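Local coordinates for L protein (CAS virus, PDB 5MV0), which probably cleaves capped fragments from host mRNAs with an N-terminal cap-snatching endonuclease domain, to prime transcription by the viral polymerase, at residues 57-62 / 100-105; 66-71 / 122-127; 74-79 / 129-134. One frame throughout, in Å; residues are numbered along the deposited sequence.

Interaction 1. Residues 57-62 / 100-105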
# COMPACT_ATOMS: atom_id res chain seq x y z
N LEU B 57 -15.66 1.10 14.83
CA LEU B 57 -16.88 0.42 15.24
C LEU B 57 -16.75 -1.10 15.23
O LEU B 57 -17.68 -1.79 15.66
CB LEU B 57 -18.04 0.84 14.33
CG LEU B 57 -18.50 2.29 14.39
CD1 LEU B 57 -19.36 2.63 13.17
CD2 LEU B 57 -19.28 2.55 15.68
N GLY B 58 -15.64 -1.64 14.74
CA GLY B 58 -15.47 -3.08 14.67
C GLY B 58 -16.36 -3.80 13.68
O GLY B 58 -16.69 -4.96 13.90
N ILE B 59 -16.73 -3.15 12.58
CA ILE B 59 -17.62 -3.74 11.59
C ILE B 59 -16.89 -3.87 10.25
O ILE B 59 -15.78 -3.38 10.07
CB ILE B 59 -18.92 -2.94 11.42
CG1 ILE B 59 -18.62 -1.59 10.79
CG2 ILE B 59 -19.60 -2.72 12.78
CD1 ILE B 59 -19.86 -0.77 10.53
N ILE B 60 -17.55 -4.53 9.31
CA ILE B 60 -16.98 -4.81 7.99
C ILE B 60 -17.14 -3.59 7.09
O ILE B 60 -18.23 -3.04 6.97
CB ILE B 60 -17.66 -6.03 7.36
CG1 ILE B 60 -17.40 -7.29 8.20
CG2 ILE B 60 -17.23 -6.24 5.91
CD1 ILE B 60 -18.38 -8.39 7.90
N HIS B 61 -16.04 -3.17 6.46
CA HIS B 61 -16.12 -2.16 5.41
C HIS B 61 -16.66 -2.80 4.14
O HIS B 61 -16.08 -3.77 3.63
CB HIS B 61 -14.75 -1.55 5.16
CG HIS B 61 -14.76 -0.37 4.24
ND1 HIS B 61 -13.63 0.03 3.54
CD2 HIS B 61 -15.74 0.51 3.91
CE1 HIS B 61 -13.92 1.09 2.81
NE2 HIS B 61 -15.19 1.41 3.02
N ASN B 62 -17.76 -2.26 3.62
CA ASN B 62 -18.54 -2.93 2.58
C ASN B 62 -18.00 -2.62 1.17
O ASN B 62 -18.70 -2.10 0.30
CB ASN B 62 -20.01 -2.52 2.70
CG ASN B 62 -20.91 -3.23 1.71
OD1 ASN B 62 -20.55 -4.27 1.15
ND2 ASN B 62 -22.10 -2.68 1.50
N ILE B 100 -25.75 -4.33 12.45
CA ILE B 100 -25.33 -2.94 12.47
C ILE B 100 -25.08 -2.50 11.03
O ILE B 100 -24.54 -3.27 10.23
CB ILE B 100 -24.07 -2.75 13.34
CG1 ILE B 100 -24.34 -3.23 14.78
CG2 ILE B 100 -23.62 -1.31 13.33
CD1 ILE B 100 -23.09 -3.35 15.63
N VAL B 101 -25.50 -1.28 10.69
CA VAL B 101 -25.15 -0.67 9.42
C VAL B 101 -24.60 0.73 9.68
O VAL B 101 -25.04 1.43 10.60
CB VAL B 101 -26.33 -0.60 8.42
CG1 VAL B 101 -26.72 -1.99 7.94
CG2 VAL B 101 -27.52 0.15 9.04
N LEU B 102 -23.64 1.13 8.86
CA LEU B 102 -22.95 2.40 9.01
C LEU B 102 -23.13 3.23 7.75
O LEU B 102 -22.99 2.71 6.63
CB LEU B 102 -21.45 2.19 9.28
CG LEU B 102 -20.58 3.43 9.05
CD1 LEU B 102 -20.81 4.45 10.15
CD2 LEU B 102 -19.11 3.04 8.94
N GLU B 103 -23.44 4.51 7.93
CA GLU B 103 -23.38 5.52 6.87
C GLU B 103 -22.41 6.59 7.34
O GLU B 103 -22.67 7.28 8.33
CB GLU B 103 -24.76 6.12 6.58
CG GLU B 103 -25.79 5.12 6.04
CD GLU B 103 -25.50 4.67 4.61
OE1 GLU B 103 -24.60 5.27 3.97
OE2 GLU B 103 -26.16 3.72 4.14
N ALA B 104 -21.29 6.73 6.63
CA ALA B 104 -20.24 7.66 7.03
C ALA B 104 -20.01 8.70 5.95
O ALA B 104 -20.04 8.39 4.75
CB ALA B 104 -18.92 6.92 7.32
N SER B 105 -19.78 9.94 6.36
CA SER B 105 -19.53 11.00 5.40
C SER B 105 -18.74 12.10 6.10
O SER B 105 -18.66 12.16 7.33
CB SER B 105 -20.84 11.56 4.85
OG SER B 105 -21.54 12.21 5.91
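Ile59 and Leu102 meet at about a right angle, the CD1 methyl of Ile59 resting 3.6 Å from Leu102 CB and 4.2 Å from Leu102 CD2. Both branches of Ile59 are used. CG1 sits between the backbone N and the carbonyl carbon (chi1 68°), and from there an extended second torsion carries CD1 across the base of the leucine. CG2 meets the residue two positions earlier on that strand, 4.3 Å from Ile100 CG2. Leu57, just before Gly58, comes in obliquely and ends methyl against methyl, its CD1 3.8 Å from Leu102 CD1. Leu102 is thus gripped at CB and at both methyls, and the contact is wholly apolar.

Gly58, with positive phi (69°), follows the helix in a Schellman motif; the residues on either side of it in sequence, Leu57 and Ile59, both reach Leu102. In the next shell, Cys53 and Cys54 of helix 34-57 also touch Leu102, while Ile141 of strand 137-145 packs on Leu57 and Ile100. Thr91 touches Ile59 and Ile100 from strand 89-93. That strand pairs with both 60-61 and 98-106, so the two segments are not direct neighbours in the sheet and meet through side chains instead. A long helix turning sharply into an edge strand, with apolar residues packed on one face of a central mixed sheet, fits the core of a PD-(D/E)XK nuclease domain, the clan to which arenavirus cap-snatching endonucleases belong.

Interaction 2. Residues 66-71 / 122-127. With PO4 (phosphate ion), chain F.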
# COMPACT_ATOMS: atom_id res chain seq x y z
N ILE B 66 -22.32 -4.98 -1.21
CA ILE B 66 -23.57 -5.73 -1.08
C ILE B 66 -24.65 -4.79 -0.55
O ILE B 66 -24.39 -3.80 0.15
CB ILE B 66 -23.41 -6.97 -0.18
CG1 ILE B 66 -23.11 -6.58 1.26
CG2 ILE B 66 -22.34 -7.91 -0.74
CD1 ILE B 66 -23.12 -7.76 2.20
N SER B 67 -25.89 -5.11 -0.90
CA SER B 67 -27.01 -4.26 -0.55
C SER B 67 -27.55 -4.63 0.83
O SER B 67 -27.20 -5.66 1.42
CB SER B 67 -28.12 -4.40 -1.59
OG SER B 67 -28.60 -5.73 -1.58
N LEU B 68 -28.46 -3.80 1.33
CA LEU B 68 -29.17 -4.14 2.56
C LEU B 68 -29.89 -5.47 2.43
O LEU B 68 -29.82 -6.32 3.34
CB LEU B 68 -30.15 -3.03 2.90
CG LEU B 68 -31.07 -3.30 4.09
CD1 LEU B 68 -30.23 -3.40 5.33
CD2 LEU B 68 -32.08 -2.16 4.19
N ASN B 69 -30.57 -5.70 1.30
CA ASN B 69 -31.27 -6.96 1.10
C ASN B 69 -30.32 -8.15 1.24
O ASN B 69 -30.68 -9.18 1.83
CB ASN B 69 -31.96 -6.97 -0.26
CG ASN B 69 -33.32 -6.27 -0.23
OD1 ASN B 69 -34.08 -6.40 0.72
ND2 ASN B 69 -33.62 -5.51 -1.28
N MET B 70 -29.09 -8.02 0.73
CA MET B 70 -28.12 -9.11 0.83
C MET B 70 -27.60 -9.26 2.25
O MET B 70 -27.29 -10.37 2.68
CB MET B 70 -26.95 -8.87 -0.12
CG MET B 70 -27.35 -8.84 -1.57
SD MET B 70 -25.97 -8.29 -2.61
CE MET B 70 -26.85 -7.75 -4.05
N VAL B 71 -27.45 -8.15 2.97
CA VAL B 71 -27.07 -8.25 4.37
C VAL B 71 -28.12 -9.03 5.14
O VAL B 71 -27.80 -9.95 5.91
CB VAL B 71 -26.86 -6.85 4.97
CG1 VAL B 71 -26.64 -6.94 6.49
CG2 VAL B 71 -25.67 -6.17 4.30
N LEU B 122 -32.85 8.57 6.50
CA LEU B 122 -34.16 8.41 5.89
C LEU B 122 -34.20 7.28 4.86
O LEU B 122 -35.29 6.78 4.57
CB LEU B 122 -34.59 9.72 5.23
CG LEU B 122 -35.19 10.78 6.16
CD1 LEU B 122 -35.41 12.08 5.41
CD2 LEU B 122 -36.51 10.28 6.78
N LYS B 123 -33.05 6.88 4.31
CA LYS B 123 -33.04 5.75 3.38
C LYS B 123 -33.65 4.51 4.01
O LYS B 123 -34.22 3.67 3.30
CB LYS B 123 -31.62 5.42 2.93
CG LYS B 123 -30.84 6.55 2.28
CD LYS B 123 -29.55 5.99 1.62
CE LYS B 123 -28.65 5.30 2.64
NZ LYS B 123 -27.34 4.90 2.02
N TYR B 124 -33.51 4.36 5.32
CA TYR B 124 -33.80 3.12 6.03
C TYR B 124 -35.23 3.04 6.58
O TYR B 124 -35.51 2.15 7.39
CB TYR B 124 -32.79 2.95 7.17
CG TYR B 124 -31.38 2.67 6.70
CD1 TYR B 124 -30.94 1.37 6.50
CD2 TYR B 124 -30.48 3.71 6.44
CE1 TYR B 124 -29.65 1.10 6.06
CE2 TYR B 124 -29.19 3.45 5.99
CZ TYR B 124 -28.79 2.15 5.81
OH TYR B 124 -27.51 1.86 5.37
N SER B 125 -36.13 3.91 6.14
CA SER B 125 -37.49 3.92 6.66
C SER B 125 -38.13 2.54 6.58
O SER B 125 -38.14 1.90 5.53
CB SER B 125 -38.34 4.93 5.88
OG SER B 125 -37.90 6.25 6.12
N GLY B 126 -38.66 2.08 7.72
CA GLY B 126 -39.39 0.83 7.80
C GLY B 126 -38.55 -0.39 8.10
O GLY B 126 -39.09 -1.38 8.62
N VAL B 127 -37.25 -0.36 7.83
CA VAL B 127 -36.42 -1.55 7.94
C VAL B 127 -36.32 -2.02 9.39
O VAL B 127 -36.46 -3.22 9.69
CB VAL B 127 -35.02 -1.29 7.34
CG1 VAL B 127 -34.11 -2.49 7.57
CG2 VAL B 127 -35.15 -0.95 5.87
P PO4 F . -31.14 -5.18 -4.03
O1 PO4 F . -31.59 -4.68 -5.37
O2 PO4 F . -31.14 -4.04 -3.03
O3 PO4 F . -29.79 -5.84 -4.10
O4 PO4 F . -32.12 -6.23 -3.57
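The ring of Tyr124 is approached obliquely by Leu68, whose CD2 methyl stands 4.4 Å from Tyr124 CD1. Ile140 and Phe138 of strand 137-145 and Val101 of strand 98-106 also touch this side chain, and its hydroxyl is hydrogen-bonded to Glu103 OE2. The second flat group, the amide of Asn69, is held at both ends: OD1 accepts from Phe82 N, while ND2 gives a bond of 2.8 Å to O4 of a phosphate ion (148° at the hydrogen) and a weak one to its O2.

Leu68 and Val127 meet end to end through their methyls, Leu68 CD2 lying 3.7 Å from Val127 CG2 and 4.0 Å from Val127 CG1. With CG opposite the backbone N (chi1 174°), Leu68 CD2 reaches Val127, and the side chain also touches Phe138. The contact joins the N-terminal ends of two helices, 68-73 and 127-133, of the cap-snatching endonuclease domain, which belongs to the PD-(D/E)XK clan. Ser67 is the N-cap of helix 68-73 and forms a capping box with Met70, its OG accepting from Met70 N at 3.3 Å; the return bond, from Ser67 N to Met70 SD, is weak. Gly126 is the N-cap of helix 127-133, following a type I turn over Leu122 to Ser125, and Val127 N bonds back to Tyr124 O at 3.1 Å.

Ser67 OG also donates to phosphate O3 at 2.8 Å, which places the anion by the helix N terminus, where the helix dipole would probably favour it. The ion, probably a component of the crystallisation solution, is also hydrogen-bonded by His84 ND1 and by Ser119 OG of the second subunit.

Interaction 3. Residues 74-79 / 129-134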
# COMPACT_ATOMS: atom_id res chain seq x y z
N ARG B 74 -28.13 -12.68 4.69
CA ARG B 74 -27.11 -13.36 5.48
C ARG B 74 -27.50 -13.54 6.93
O ARG B 74 -26.78 -14.22 7.68
CB ARG B 74 -25.78 -12.61 5.38
CG ARG B 74 -25.11 -12.72 4.03
CD ARG B 74 -24.06 -11.63 3.80
NE ARG B 74 -23.23 -11.95 2.65
CZ ARG B 74 -23.63 -11.89 1.39
NH1 ARG B 74 -24.87 -11.51 1.11
NH2 ARG B 74 -22.81 -12.22 0.40
N ALA B 75 -28.61 -12.94 7.36
CA ALA B 75 -29.12 -13.07 8.72
C ALA B 75 -30.45 -13.81 8.78
O ALA B 75 -30.65 -14.65 9.65
CB ALA B 75 -29.29 -11.68 9.35
N ILE B 76 -31.36 -13.50 7.86
CA ILE B 76 -32.71 -14.06 7.81
C ILE B 76 -33.01 -14.42 6.37
O ILE B 76 -33.37 -13.54 5.58
CB ILE B 76 -33.75 -13.08 8.35
CG1 ILE B 76 -33.38 -12.62 9.76
CG2 ILE B 76 -35.14 -13.71 8.34
CD1 ILE B 76 -34.12 -11.38 10.19
N PRO B 77 -32.89 -15.69 5.98
CA PRO B 77 -33.08 -16.06 4.57
C PRO B 77 -34.41 -15.61 3.97
O PRO B 77 -34.45 -15.29 2.77
CB PRO B 77 -32.97 -17.59 4.61
CG PRO B 77 -32.06 -17.86 5.76
CD PRO B 77 -32.37 -16.81 6.80
N ILE B 78 -35.49 -15.57 4.74
CA ILE B 78 -36.80 -15.21 4.22
C ILE B 78 -37.16 -13.82 4.71
O ILE B 78 -37.28 -13.60 5.92
CB ILE B 78 -37.89 -16.22 4.64
CG1 ILE B 78 -37.60 -17.60 4.07
CG2 ILE B 78 -39.25 -15.72 4.19
CD1 ILE B 78 -36.86 -18.52 5.02
N HIS B 79 -37.36 -12.89 3.78
CA HIS B 79 -37.74 -11.54 4.17
C HIS B 79 -38.31 -10.80 2.96
O HIS B 79 -37.99 -11.16 1.82
CB HIS B 79 -36.55 -10.79 4.77
CG HIS B 79 -35.47 -10.46 3.78
ND1 HIS B 79 -35.54 -9.37 2.95
CD2 HIS B 79 -34.29 -11.07 3.51
CE1 HIS B 79 -34.45 -9.33 2.20
NE2 HIS B 79 -33.68 -10.34 2.52
N ASP B 129 -38.31 -1.66 11.93
CA ASP B 129 -39.56 -2.28 12.38
C ASP B 129 -39.65 -3.72 11.92
O ASP B 129 -40.05 -4.60 12.69
CB ASP B 129 -40.75 -1.48 11.87
CG ASP B 129 -40.93 -0.17 12.59
OD1 ASP B 129 -40.42 -0.05 13.73
OD2 ASP B 129 -41.57 0.74 12.03
N HIS B 130 -39.30 -3.99 10.66
CA HIS B 130 -39.39 -5.36 10.15
C HIS B 130 -38.45 -6.29 10.90
O HIS B 130 -38.80 -7.43 11.20
CB HIS B 130 -39.11 -5.40 8.65
CG HIS B 130 -40.28 -5.02 7.81
ND1 HIS B 130 -40.61 -3.71 7.53
CD2 HIS B 130 -41.23 -5.78 7.21
CE1 HIS B 130 -41.70 -3.68 6.78
NE2 HIS B 130 -42.09 -4.92 6.57
N LEU B 131 -37.24 -5.82 11.22
CA LEU B 131 -36.28 -6.68 11.88
C LEU B 131 -36.64 -6.88 13.35
O LEU B 131 -36.52 -7.99 13.87
CB LEU B 131 -34.86 -6.11 11.73
CG LEU B 131 -34.12 -6.42 10.42
CD1 LEU B 131 -34.13 -7.90 10.17
CD2 LEU B 131 -34.73 -5.72 9.25
N LYS B 132 -37.06 -5.82 14.03
CA LYS B 132 -37.45 -5.99 15.43
C LYS B 132 -38.64 -6.94 15.55
O LYS B 132 -38.72 -7.71 16.51
CB LYS B 132 -37.77 -4.64 16.06
CG LYS B 132 -36.58 -3.70 16.21
CD LYS B 132 -37.01 -2.33 16.73
CE LYS B 132 -37.30 -2.36 18.21
NZ LYS B 132 -36.05 -2.61 19.00
N HIS B 133 -39.53 -6.91 14.56
CA HIS B 133 -40.65 -7.85 14.53
C HIS B 133 -40.17 -9.29 14.57
O HIS B 133 -40.87 -10.17 15.08
CB HIS B 133 -41.49 -7.59 13.28
CG HIS B 133 -42.83 -8.25 13.30
ND1 HIS B 133 -43.03 -9.55 12.89
CD2 HIS B 133 -44.04 -7.79 13.69
CE1 HIS B 133 -44.31 -9.86 13.02
NE2 HIS B 133 -44.94 -8.81 13.51
N GLU B 134 -38.97 -9.56 14.05
CA GLU B 134 -38.40 -10.90 14.06
C GLU B 134 -37.50 -11.15 15.26
O GLU B 134 -36.83 -12.18 15.31
CB GLU B 134 -37.62 -11.15 12.77
CG GLU B 134 -38.44 -10.97 11.50
CD GLU B 134 -39.66 -11.88 11.46
OE1 GLU B 134 -39.52 -13.09 11.76
OE2 GLU B 134 -40.76 -11.39 11.14
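Ile76 spans the gap to Leu131 with a single methyl, in the outer part of the PD-(D/E)XK-like domain, where the loop after helix 68-73 runs beside the end of helix 127-133. CB points at the helix but is still 5.5 Å from Leu131 CD1. CG1, turned beside the backbone N (chi1 -55°), shortens this separation to 4.8 Å between Ile76 CG1 and Leu131 CD1. The extended second torsion puts CD1 3.5 Å from Leu131 CD1, tighter than usual for two methyls, and 4.4 Å from Glu134 CB. The other branch, CG2, stays back from the helix.

Leu131 points the opposite way, and the two side chains meet at their CD1 methyls. The leucine also touches Ile72 of helix 68-73, while Trp136, just after the helix, packs on Ile76 and Ala75. Glu134 N is bonded to Leu131 O at 2.9 Å, and Glu134 CB points toward the isoleucine. The carboxylate is turned elsewhere: OE2 lies in the plane of the His133 ring and takes a weak bond from ND1.

Phe82, further along the loop, meets the ring of His79 with nearly parallel planes and that of His130 edge-to-face. His79 lies in the same loop as Ile76, and Ile76 O sits at the edge of its ring and in its plane, 3.4 Å from His79 CD2.

Overall arrangement
From the N terminus the chain passes 57-62, 66-71 and 74-79, then meets their partners 100-105, 122-127 and 129-134 in the same order. The contacts close loops of 37, 50 and 49 intervening residues; because the segments alternate, these cross and none nests. Interaction 1 joins the end of helix 34-57 to strand 98-106, interaction 2 ties helix 68-73 to the turn after helix 110-122, and interaction 3 ties the loop beyond helix 68-73 to helix 127-133. A salt bridge from Glu103 to Lys123 links interactions 1 and 2; Asn69 O and His79 NE2 link 2 and 3 weakly. Interactions 1 and 3, with centres 19 Å apart, do not touch.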